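Side-chain contacts in aldehyde dehydrogenase 12 (Zea mays, PDB 6D97), which oxidises L-glutamate gamma-semialdehyde to glutamate with NAD+, the last enzymatic step of proline catabolism in plants: residues R165-S170 with L213-K218; G190-I195 with L522-H527; D298-G303 with D317-A322; D305-D310 with A488-R493. All coordinates share one frame; numbering follows the deposited sequence.

Contact 1: R165-S170 with L213-K218; sequences RFLARS and LYMGNK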
# COMPACT_ATOMS: atom_id res chain seq x y z
N ARG A 165 -3.18 -4.93 -15.41
CA ARG A 165 -1.93 -5.51 -14.95
C ARG A 165 -1.62 -5.10 -13.51
O ARG A 165 -1.26 -5.93 -12.68
CB ARG A 165 -0.81 -5.07 -15.91
CG ARG A 165 0.54 -5.72 -15.72
CD ARG A 165 1.68 -4.72 -15.93
NE ARG A 165 1.84 -4.26 -17.30
CZ ARG A 165 2.68 -4.81 -18.18
NH1 ARG A 165 3.41 -5.86 -17.82
NH2 ARG A 165 2.77 -4.32 -19.41
N PHE A 166 -1.81 -3.81 -13.20
CA PHE A 166 -1.52 -3.31 -11.86
C PHE A 166 -2.47 -3.86 -10.81
O PHE A 166 -2.12 -3.85 -9.62
CB PHE A 166 -1.58 -1.78 -11.86
CG PHE A 166 -0.42 -1.12 -12.56
CD1 PHE A 166 0.73 -1.83 -12.84
CD2 PHE A 166 -0.49 0.22 -12.91
CE1 PHE A 166 1.80 -1.22 -13.48
CE2 PHE A 166 0.57 0.83 -13.55
CZ PHE A 166 1.71 0.12 -13.84
N LEU A 167 -3.67 -4.32 -11.20
CA LEU A 167 -4.55 -4.98 -10.24
C LEU A 167 -3.93 -6.27 -9.72
O LEU A 167 -4.21 -6.68 -8.59
CB LEU A 167 -5.91 -5.27 -10.88
CG LEU A 167 -6.86 -4.11 -11.15
CD1 LEU A 167 -8.10 -4.59 -11.89
CD2 LEU A 167 -7.25 -3.44 -9.83
N ALA A 168 -3.08 -6.91 -10.53
CA ALA A 168 -2.38 -8.13 -10.13
C ALA A 168 -1.04 -7.84 -9.46
O ALA A 168 -0.20 -8.73 -9.37
CB ALA A 168 -2.16 -9.03 -11.34
N ARG A 169 -0.83 -6.60 -9.00
CA ARG A 169 0.31 -6.28 -8.16
C ARG A 169 0.36 -7.22 -6.96
O ARG A 169 -0.67 -7.54 -6.36
CB ARG A 169 0.22 -4.82 -7.71
CG ARG A 169 1.29 -4.31 -6.76
CD ARG A 169 0.90 -2.90 -6.32
NE ARG A 169 1.87 -2.26 -5.44
CZ ARG A 169 2.60 -1.20 -5.77
NH1 ARG A 169 2.47 -0.66 -6.97
NH2 ARG A 169 3.46 -0.68 -4.90
N SER A 170 1.56 -7.70 -6.64
CA SER A 170 1.80 -8.56 -5.50
C SER A 170 2.82 -7.90 -4.58
O SER A 170 3.51 -6.96 -4.96
CB SER A 170 2.29 -9.94 -5.95
OG SER A 170 3.51 -9.86 -6.66
N LEU A 213 -13.41 -10.41 -15.06
CA LEU A 213 -12.49 -10.73 -16.15
C LEU A 213 -11.08 -10.24 -15.86
O LEU A 213 -10.10 -10.93 -16.15
CB LEU A 213 -13.00 -10.14 -17.46
CG LEU A 213 -14.23 -10.83 -18.07
CD1 LEU A 213 -14.80 -9.99 -19.21
CD2 LEU A 213 -13.86 -12.21 -18.56
N TYR A 214 -10.96 -9.04 -15.27
CA TYR A 214 -9.65 -8.47 -15.01
C TYR A 214 -8.78 -9.40 -14.17
O TYR A 214 -7.60 -9.60 -14.47
CB TYR A 214 -9.78 -7.12 -14.29
CG TYR A 214 -10.37 -5.99 -15.09
CD1 TYR A 214 -10.32 -5.99 -16.48
CD2 TYR A 214 -10.97 -4.91 -14.46
CE1 TYR A 214 -10.86 -4.95 -17.21
CE2 TYR A 214 -11.51 -3.86 -15.18
CZ TYR A 214 -11.45 -3.89 -16.56
OH TYR A 214 -11.99 -2.84 -17.27
N MET A 215 -9.35 -9.99 -13.12
CA MET A 215 -8.57 -10.79 -12.19
C MET A 215 -8.31 -12.20 -12.69
O MET A 215 -7.57 -12.94 -12.03
CB MET A 215 -9.26 -10.85 -10.82
CG MET A 215 -9.52 -9.48 -10.22
SD MET A 215 -8.08 -8.40 -10.26
CE MET A 215 -6.95 -9.28 -9.19
N GLY A 216 -8.88 -12.58 -13.82
CA GLY A 216 -8.63 -13.87 -14.41
C GLY A 216 -9.75 -14.89 -14.30
O GLY A 216 -9.49 -16.08 -14.52
N ASN A 217 -10.96 -14.48 -13.95
CA ASN A 217 -12.08 -15.40 -13.85
C ASN A 217 -12.78 -15.54 -15.20
O ASN A 217 -12.59 -14.74 -16.12
CB ASN A 217 -13.08 -14.92 -12.80
CG ASN A 217 -12.43 -14.65 -11.45
OD1 ASN A 217 -12.15 -15.57 -10.69
ND2 ASN A 217 -12.19 -13.38 -11.15
N LYS A 218 -13.60 -16.59 -15.31
CA LYS A 218 -14.52 -16.73 -16.43
C LYS A 218 -15.94 -16.63 -15.89
O LYS A 218 -16.42 -17.58 -15.24
CB LYS A 218 -14.32 -18.05 -17.18
CG LYS A 218 -15.38 -18.29 -18.24
CD LYS A 218 -15.01 -19.40 -19.19
CE LYS A 218 -16.09 -19.55 -20.25
NZ LYS A 218 -15.72 -20.56 -21.29
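Leu167 and Met215 meet because of how their chains are turned: Leu167 has CG anti to its own carbonyl carbon (chi1 -72°) and then runs straight on to CD1, whereas Met215 bends at both chi2 (-48°) and chi3 (-64°). The straight branch of the leucine points its CD1 at the root of Tyr214, touching CB and the near ring carbon CD2 of the tyrosine, each at 3.9 Å. The two side chains cross obliquely, and the methyl reaches the ring at a slant.

The double bend of Met215 folds its thioether back toward the leucine. Its SD lies 3.9 Å from Leu167 CB and 4.1 Å from Leu167 CD1, so the sulfur touches the leucine both at its CB and at one methyl. The terminal methyl goes further, and Met215 CE rests 3.8 Å from the carbonyl oxygen of Leu167. No hydrogen bond crosses between the segments; dispersion among buried groups does the work.

The phenol end of Tyr214 looks away from this cluster and is hydrogen-bonded to Ser114, while Pro517 and Lys521 of helix 517-524 also lie against Leu167. Just beyond, Ser170 starts a strand that continues its sheet into a second subunit.

Tyr214 and Met215 sit where helix 203-214 ends in a Schellman motif, with Gly216 at positive phi and Gly216 N bonded to Leu213 O at 3.1 Å. From there the chain enters strand 218-223, completing a beta-alpha-beta crossover of the Rossmann fold that binds NAD in aldehyde dehydrogenases.

Contact 2: G190-I195 with L522-H527; sequences GPVAII and LVWSCH. With NAD (nicotinamide-adenine-dinucleotide), chain E.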
# COMPACT_ATOMS: atom_id res chain seq x y z
N GLY A 190 -11.61 -18.56 -10.97
CA GLY A 190 -11.91 -19.41 -12.11
C GLY A 190 -13.32 -19.21 -12.60
O GLY A 190 -13.72 -18.11 -13.00
N PRO A 191 -14.13 -20.28 -12.57
CA PRO A 191 -15.52 -20.17 -13.01
C PRO A 191 -16.35 -19.46 -11.95
O PRO A 191 -16.39 -19.88 -10.79
CB PRO A 191 -15.95 -21.63 -13.19
CG PRO A 191 -15.10 -22.38 -12.20
CD PRO A 191 -13.79 -21.63 -12.09
N VAL A 192 -17.00 -18.36 -12.35
CA VAL A 192 -17.77 -17.53 -11.43
C VAL A 192 -19.08 -17.14 -12.10
O VAL A 192 -19.29 -17.33 -13.29
CB VAL A 192 -16.99 -16.27 -11.00
CG1 VAL A 192 -15.64 -16.65 -10.40
CG2 VAL A 192 -16.81 -15.32 -12.16
N ALA A 193 -19.98 -16.57 -11.29
CA ALA A 193 -21.29 -16.13 -11.74
C ALA A 193 -21.57 -14.72 -11.23
O ALA A 193 -21.09 -14.32 -10.17
CB ALA A 193 -22.39 -17.08 -11.26
N ILE A 194 -22.36 -13.98 -12.01
CA ILE A 194 -22.76 -12.62 -11.69
C ILE A 194 -24.25 -12.49 -11.92
O ILE A 194 -24.75 -12.85 -12.99
CB ILE A 194 -21.99 -11.58 -12.51
CG1 ILE A 194 -20.49 -11.80 -12.35
CG2 ILE A 194 -22.34 -10.17 -12.07
CD1 ILE A 194 -19.67 -11.03 -13.36
N ILE A 195 -24.96 -11.97 -10.93
CA ILE A 195 -26.41 -11.83 -10.95
C ILE A 195 -26.75 -10.41 -10.50
O ILE A 195 -26.42 -10.03 -9.37
CB ILE A 195 -27.09 -12.87 -10.05
CG1 ILE A 195 -26.63 -14.28 -10.41
CG2 ILE A 195 -28.60 -12.75 -10.14
CD1 ILE A 195 -27.08 -15.35 -9.45
N LEU A 522 -11.03 -7.36 -3.95
CA LEU A 522 -11.71 -8.06 -2.86
C LEU A 522 -12.73 -9.06 -3.41
O LEU A 522 -12.81 -10.20 -2.95
CB LEU A 522 -12.40 -7.06 -1.94
CG LEU A 522 -13.50 -7.64 -1.05
CD1 LEU A 522 -12.88 -8.38 0.13
CD2 LEU A 522 -14.46 -6.56 -0.58
N VAL A 523 -13.50 -8.64 -4.40
CA VAL A 523 -14.63 -9.45 -4.86
C VAL A 523 -14.17 -10.58 -5.78
O VAL A 523 -14.71 -11.69 -5.72
CB VAL A 523 -15.67 -8.55 -5.54
CG1 VAL A 523 -16.72 -9.37 -6.24
CG2 VAL A 523 -16.33 -7.63 -4.52
N TRP A 524 -13.17 -10.33 -6.62
CA TRP A 524 -12.88 -11.20 -7.75
C TRP A 524 -11.53 -11.90 -7.66
O TRP A 524 -11.10 -12.52 -8.64
CB TRP A 524 -12.98 -10.42 -9.05
CG TRP A 524 -14.39 -10.04 -9.33
CD1 TRP A 524 -14.90 -8.78 -9.47
CD2 TRP A 524 -15.50 -10.94 -9.45
NE1 TRP A 524 -16.26 -8.84 -9.69
CE2 TRP A 524 -16.65 -10.16 -9.69
CE3 TRP A 524 -15.63 -12.33 -9.40
CZ2 TRP A 524 -17.91 -10.72 -9.87
CZ3 TRP A 524 -16.87 -12.89 -9.57
CH2 TRP A 524 -18.00 -12.08 -9.81
N SER A 525 -10.86 -11.83 -6.51
CA SER A 525 -9.64 -12.61 -6.32
C SER A 525 -9.53 -12.99 -4.85
O SER A 525 -10.23 -12.45 -3.99
CB SER A 525 -8.40 -11.83 -6.78
OG SER A 525 -8.14 -10.72 -5.94
N CYS A 526 -8.64 -13.94 -4.59
CA CYS A 526 -8.31 -14.36 -3.25
C CYS A 526 -6.80 -14.31 -3.08
O CYS A 526 -6.05 -14.24 -4.06
CB CYS A 526 -8.83 -15.78 -2.95
SG CYS A 526 -8.24 -17.04 -4.10
N HIS A 527 -6.35 -14.34 -1.83
CA HIS A 527 -4.93 -14.33 -1.56
C HIS A 527 -4.33 -15.70 -1.82
O HIS A 527 -4.90 -16.72 -1.42
CB HIS A 527 -4.65 -13.90 -0.12
CG HIS A 527 -3.19 -13.81 0.20
ND1 HIS A 527 -2.47 -12.64 0.08
CD2 HIS A 527 -2.31 -14.75 0.62
CE1 HIS A 527 -1.21 -12.86 0.42
NE2 HIS A 527 -1.09 -14.13 0.75
PA NAD E . -34.03 -9.71 -6.91
O1A NAD E . -33.38 -10.44 -5.70
O2A NAD E . -35.45 -9.84 -7.16
O5B NAD E . -33.62 -10.06 -8.29
C5B NAD E . -32.33 -9.73 -8.73
C4B NAD E . -31.71 -10.77 -9.67
O4B NAD E . -31.52 -12.03 -9.04
C3B NAD E . -32.50 -10.97 -10.92
O3B NAD E . -31.66 -11.14 -12.00
C2B NAD E . -33.23 -12.21 -10.64
O2B NAD E . -33.56 -12.87 -11.80
C1B NAD E . -32.24 -12.95 -9.82
N9A NAD E . -32.78 -13.97 -8.95
C8A NAD E . -33.96 -13.94 -8.22
N7A NAD E . -34.07 -15.07 -7.52
C5A NAD E . -32.96 -15.88 -7.76
C6A NAD E . -32.54 -17.12 -7.33
N6A NAD E . -33.36 -17.86 -6.41
N1A NAD E . -31.38 -17.64 -7.76
C2A NAD E . -30.58 -16.96 -8.63
N3A NAD E . -30.96 -15.74 -9.08
C4A NAD E . -32.12 -15.18 -8.67
O3 NAD E . -33.95 -8.24 -7.01
PN NAD E . -35.17 -7.22 -6.98
O1N NAD E . -34.44 -5.83 -6.85
O2N NAD E . -35.93 -7.23 -8.27
O5D NAD E . -36.10 -7.39 -5.81
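Val192, Ile194 and Trp524 make up the apolar part of the contact, with the six-membered ring of the indole set against two alternate residues of one strand. Val192 CG2 lies 3.6 Å from Trp524 CZ3, with Val192 CB almost as near. Two residues on, Ile194 CG1 stands 3.6 Å from Trp524 CH2, and its CD1 reaches Trp524 CZ2 at 3.9 Å. Both aliphatic chains come in at a slant to the indole. Ile194 has CG1 anti to its carbonyl carbon (chi1 -54°), which carries CG1 and CD1 along the benzo rim. Within its own segment, Val523 CG1 lies over one face of the indole, 3.5 Å above the plane and toward the rim.

The strand is 191-196, the middle one of the five parallel strands of the Rossmann fold, flanked by 218-223 and 269-273; Trp524 lies toward the end of helix 517-524, more than 300 residues on in sequence.

One polar atom meets the ring at its edge: the carbonyl oxygen of Ala193 lies in the indole plane, 3.8 Å from Trp524 CH2, the same ring carbon that Ile194 CG1 approaches. The indole NE1 turns to Gln208 OE1 of helix 203-214 for its hydrogen bond.

Cofactor contact begins one residue further along the strand: Ile195 CG2 approaches the ribose oxygen O4B of NAD at 3.2 Å, and Ile195 CD1 lies 3.9 Å from adenine N3A.

Contact 3: D298-G303 with D317-A322; sequences DWKILG and DQDAYA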
# COMPACT_ATOMS: atom_id res chain seq x y z
N ASP A 298 -31.66 3.04 3.86
CA ASP A 298 -30.65 4.08 4.04
C ASP A 298 -31.23 5.32 4.71
O ASP A 298 -32.35 5.75 4.39
CB ASP A 298 -30.07 4.42 2.67
CG ASP A 298 -29.85 3.17 1.82
OD1 ASP A 298 -29.22 2.23 2.31
OD2 ASP A 298 -30.28 3.15 0.67
N TRP A 299 -30.48 5.85 5.67
CA TRP A 299 -30.94 6.94 6.51
C TRP A 299 -30.13 8.20 6.22
O TRP A 299 -28.98 8.14 5.78
CB TRP A 299 -30.84 6.59 8.01
CG TRP A 299 -29.55 5.95 8.46
CD1 TRP A 299 -29.31 4.62 8.63
CD2 TRP A 299 -28.34 6.63 8.82
NE1 TRP A 299 -28.01 4.43 9.06
CE2 TRP A 299 -27.40 5.65 9.18
CE3 TRP A 299 -27.96 7.97 8.86
CZ2 TRP A 299 -26.11 5.96 9.58
CZ3 TRP A 299 -26.68 8.29 9.25
CH2 TRP A 299 -25.76 7.29 9.60
N LYS A 300 -30.77 9.34 6.47
CA LYS A 300 -30.11 10.64 6.48
C LYS A 300 -30.41 11.29 7.82
O LYS A 300 -31.57 11.38 8.23
CB LYS A 300 -30.58 11.53 5.34
CG LYS A 300 -30.01 12.93 5.38
CD LYS A 300 -30.43 13.73 4.16
CE LYS A 300 -29.63 13.32 2.93
NZ LYS A 300 -30.31 13.73 1.66
N ILE A 301 -29.36 11.70 8.51
CA ILE A 301 -29.46 12.43 9.77
C ILE A 301 -29.10 13.88 9.49
O ILE A 301 -28.04 14.16 8.91
CB ILE A 301 -28.55 11.84 10.85
CG1 ILE A 301 -28.96 10.40 11.20
CG2 ILE A 301 -28.59 12.70 12.09
CD1 ILE A 301 -27.98 9.72 12.13
N LEU A 302 -29.97 14.80 9.90
CA LEU A 302 -29.66 16.22 9.86
C LEU A 302 -29.13 16.64 11.23
O LEU A 302 -29.77 16.38 12.26
CB LEU A 302 -30.90 17.05 9.51
CG LEU A 302 -31.71 16.72 8.25
CD1 LEU A 302 -32.84 17.73 8.10
CD2 LEU A 302 -30.84 16.70 7.00
N GLY A 303 -27.97 17.27 11.24
CA GLY A 303 -27.38 17.74 12.47
C GLY A 303 -28.04 19.01 12.96
O GLY A 303 -29.01 19.52 12.38
N ASP A 317 -34.62 15.66 -2.11
CA ASP A 317 -35.55 15.28 -3.17
C ASP A 317 -34.89 14.32 -4.16
O ASP A 317 -35.51 13.35 -4.60
CB ASP A 317 -36.07 16.52 -3.89
CG ASP A 317 -36.94 16.17 -5.09
OD1 ASP A 317 -38.10 15.77 -4.88
OD2 ASP A 317 -36.45 16.29 -6.23
N GLN A 318 -33.64 14.59 -4.53
CA GLN A 318 -32.95 13.71 -5.47
C GLN A 318 -32.64 12.37 -4.83
O GLN A 318 -32.78 11.32 -5.47
CB GLN A 318 -31.67 14.37 -5.98
CG GLN A 318 -31.92 15.57 -6.88
CD GLN A 318 -32.50 15.19 -8.23
OE1 GLN A 318 -33.37 15.88 -8.76
NE2 GLN A 318 -32.01 14.09 -8.79
N ASP A 319 -32.23 12.37 -3.56
CA ASP A 319 -31.91 11.12 -2.88
C ASP A 319 -33.14 10.23 -2.76
O ASP A 319 -33.07 9.03 -3.01
CB ASP A 319 -31.33 11.40 -1.49
CG ASP A 319 -29.86 11.75 -1.54
OD1 ASP A 319 -29.19 11.40 -2.53
OD2 ASP A 319 -29.38 12.37 -0.57
N ALA A 320 -34.28 10.82 -2.40
CA ALA A 320 -35.46 10.01 -2.13
C ALA A 320 -36.20 9.62 -3.40
O ALA A 320 -36.81 8.54 -3.44
CB ALA A 320 -36.40 10.76 -1.18
N TYR A 321 -36.16 10.45 -4.44
CA TYR A 321 -37.15 10.34 -5.50
C TYR A 321 -36.60 10.24 -6.92
O TYR A 321 -37.39 9.93 -7.83
CB TYR A 321 -38.13 11.52 -5.42
CG TYR A 321 -38.86 11.54 -4.11
CD1 TYR A 321 -39.43 10.38 -3.60
CD2 TYR A 321 -38.96 12.71 -3.36
CE1 TYR A 321 -40.10 10.38 -2.40
CE2 TYR A 321 -39.63 12.72 -2.16
CZ TYR A 321 -40.20 11.56 -1.68
OH TYR A 321 -40.86 11.56 -0.48
N ALA A 322 -35.32 10.50 -7.15
CA ALA A 322 -34.75 10.20 -8.46
C ALA A 322 -34.94 8.72 -8.76
O ALA A 322 -34.85 7.87 -7.87
CB ALA A 322 -33.26 10.57 -8.51
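Lys300 and Asp319 join the first strand and the helix of a beta-alpha-beta unit, strand 298-302, helix 309-321 and strand 331-337, by a buried salt bridge. Asp319 OD2 accepts from Lys300 NZ at 2.8 Å through its anti lone pair, the one turned away from OD1. The lysine leaves the strand with CG anti to its backbone N (chi1 175°) and continues extended until a bend at chi3 (-76°) turns CE and NZ toward the helix. The two side chains meet at about a right angle.

Further hydrogen bonds complete the polar cluster. Lys300 NZ also binds Gln331 OE1 on strand 331-337, so one ammonium group links all three elements of the unit. On the acid, OD1 is taken by Thr495 OG1 and OD2 has a second donor in Thr494 N. With several donors around it, the carboxylate is probably kept ionised despite its burial, and the bonds to both oxygens should hold its rotation.

Beyond the bond there is little else between the two segments: Lys300 CE comes 3.6 Å from Asp319 OD2.

Contact 4: D305-D310 with A488-R493; sequences DVQEVD and AGIRAR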
# COMPACT_ATOMS: atom_id res chain seq x y z
N ASP A 305 -26.78 22.07 13.11
CA ASP A 305 -26.34 23.32 12.49
C ASP A 305 -27.09 23.52 11.17
O ASP A 305 -26.68 23.04 10.12
CB ASP A 305 -24.83 23.32 12.29
CG ASP A 305 -24.33 22.03 11.66
OD1 ASP A 305 -24.91 20.97 11.95
OD2 ASP A 305 -23.36 22.09 10.88
N VAL A 306 -28.18 24.28 11.24
CA VAL A 306 -29.02 24.52 10.07
C VAL A 306 -28.33 25.51 9.14
O VAL A 306 -27.92 26.60 9.56
CB VAL A 306 -30.40 25.03 10.48
CG1 VAL A 306 -31.28 25.26 9.26
CG2 VAL A 306 -31.06 24.05 11.45
N GLN A 307 -28.22 25.14 7.86
CA GLN A 307 -27.63 26.01 6.84
C GLN A 307 -27.85 25.37 5.47
O GLN A 307 -28.16 24.17 5.37
CB GLN A 307 -26.14 26.24 7.08
CG GLN A 307 -25.31 24.98 7.02
CD GLN A 307 -23.89 25.19 7.50
OE1 GLN A 307 -23.57 24.88 8.65
NE2 GLN A 307 -23.04 25.72 6.63
N GLU A 308 -27.67 26.18 4.43
CA GLU A 308 -27.83 25.76 3.03
C GLU A 308 -29.13 24.98 2.84
O GLU A 308 -29.15 23.90 2.25
CB GLU A 308 -26.63 24.94 2.56
CG GLU A 308 -25.28 25.62 2.75
CD GLU A 308 -25.08 26.80 1.82
OE1 GLU A 308 -24.08 27.53 2.00
OE2 GLU A 308 -25.90 26.99 0.90
N VAL A 309 -30.22 25.54 3.36
CA VAL A 309 -31.50 24.83 3.38
C VAL A 309 -31.94 24.45 1.98
O VAL A 309 -32.44 23.34 1.74
CB VAL A 309 -32.57 25.68 4.10
CG1 VAL A 309 -33.88 24.92 4.16
CG2 VAL A 309 -32.10 26.06 5.49
N ASP A 310 -31.76 25.36 1.01
CA ASP A 310 -32.13 25.06 -0.37
C ASP A 310 -31.33 23.88 -0.91
O ASP A 310 -31.89 22.94 -1.49
CB ASP A 310 -31.92 26.29 -1.25
CG ASP A 310 -32.94 27.37 -0.98
OD1 ASP A 310 -34.15 27.07 -0.96
OD2 ASP A 310 -32.53 28.54 -0.78
N ALA A 488 -20.72 12.46 4.75
CA ALA A 488 -20.73 13.33 5.92
C ALA A 488 -20.34 14.75 5.51
O ALA A 488 -19.32 14.94 4.85
CB ALA A 488 -19.78 12.82 7.01
N GLY A 489 -21.15 15.72 5.93
CA GLY A 489 -20.94 17.10 5.54
C GLY A 489 -22.26 17.74 5.21
O GLY A 489 -23.27 17.03 5.09
N ILE A 490 -22.30 19.06 5.06
CA ILE A 490 -23.56 19.72 4.75
C ILE A 490 -24.06 19.34 3.36
O ILE A 490 -25.26 19.44 3.08
CB ILE A 490 -23.43 21.25 4.89
CG1 ILE A 490 -24.79 21.87 5.22
CG2 ILE A 490 -22.85 21.87 3.63
CD1 ILE A 490 -25.39 21.38 6.54
N ARG A 491 -23.17 18.88 2.48
CA ARG A 491 -23.54 18.42 1.14
C ARG A 491 -23.69 16.91 1.07
O ARG A 491 -23.68 16.34 -0.03
CB ARG A 491 -22.51 18.90 0.12
CG ARG A 491 -22.40 20.42 0.03
CD ARG A 491 -21.35 20.86 -0.98
NE ARG A 491 -21.70 20.51 -2.35
CZ ARG A 491 -20.98 20.86 -3.42
NH1 ARG A 491 -19.87 21.56 -3.27
NH2 ARG A 491 -21.38 20.50 -4.63
N ALA A 492 -23.85 16.25 2.22
CA ALA A 492 -23.95 14.79 2.23
C ALA A 492 -25.22 14.32 1.55
O ALA A 492 -26.28 14.96 1.65
CB ALA A 492 -23.90 14.27 3.67
N ARG A 493 -25.11 13.19 0.85
CA ARG A 493 -26.20 12.57 0.12
C ARG A 493 -26.21 11.08 0.44
O ARG A 493 -25.30 10.56 1.08
CB ARG A 493 -26.04 12.79 -1.39
CG ARG A 493 -24.75 12.20 -1.96
CD ARG A 493 -24.41 12.77 -3.33
NE ARG A 493 -23.53 11.87 -4.07
CZ ARG A 493 -22.20 11.90 -4.02
NH1 ARG A 493 -21.59 12.80 -3.25
NH2 ARG A 493 -21.49 11.04 -4.73
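Ile490 and Glu308 bring the two backbones nearest, their CA atoms 7.6 Å apart, with Ile490 inside the type I beta turn Gly489-Ala492 and Glu308 at the N-cap position of helix 309-321. Both segments lie at one end of the mixed seven-stranded sheet that, in the aldehyde dehydrogenase fold, belongs to the catalytic domain: the turn follows strand 485-488, outermost in this chain, where the sheet continues into a neighbouring subunit, and the 305-310 segment leads from strand 298-302 into its helix. The turn is closed by Ala492 N bonding to Gly489 O at 3.0 Å.

Ile490 carries the contact, reaching across to the backbone and side chain of the other segment. Gln307 CG rests against the longer branch of Ile490, 3.6 Å from both CG1 and CD1, and the chains pass each other at a slant. Gln307 has its CG wedged between the backbone N and the carbonyl carbon (chi1 62°), which lays the aliphatic part of the glutamine on the isoleucine. Glu308 touches only loosely through CB, 4.5 Å from Ile490 CG1, and its carboxylate end leads off.

Asp305 is fixed from outside, with OD1 bonded to Ser468 OG and OD2 to Asn469 N; Asn469 OD1 in turn accepts from Ile490 N, so one asparagine ties to both segments. Val534 of a neighbouring subunit packs on Ile490 and Val537 of the same subunit on Glu308.

Two backbone oxygens also come near the end of the isoleucine: Gln307 O stands 4.1 Å from Ile490 CD1, and Asp305 O is 4.2 Å from that same methyl.

Contacts 1 and 2 pack elements of the NAD-binding Rossmann fold against helices 163-167 and 517-524, and touch: Asn217 ND2 probably bonds to Trp524 O, and Lys218 N to Gly190 O, tying the chain after helix 203-214 to helix 517-524 and to the start of strand 191-196. Contacts 3 and 4 lie at the seven-stranded mixed sheet, share helix 309-321, and meet where Asp319 OD2 packs on Arg493 CA; contact 3 is on the opposite side of the chain's centre from contacts 1 and 2. The first three are buried, the fourth only partly. Contacts 1, 2 and 4 rest on van der Waals packing, whereas contact 3 alone has a salt bridge across its segments. Only contact 2 reaches the cofactor.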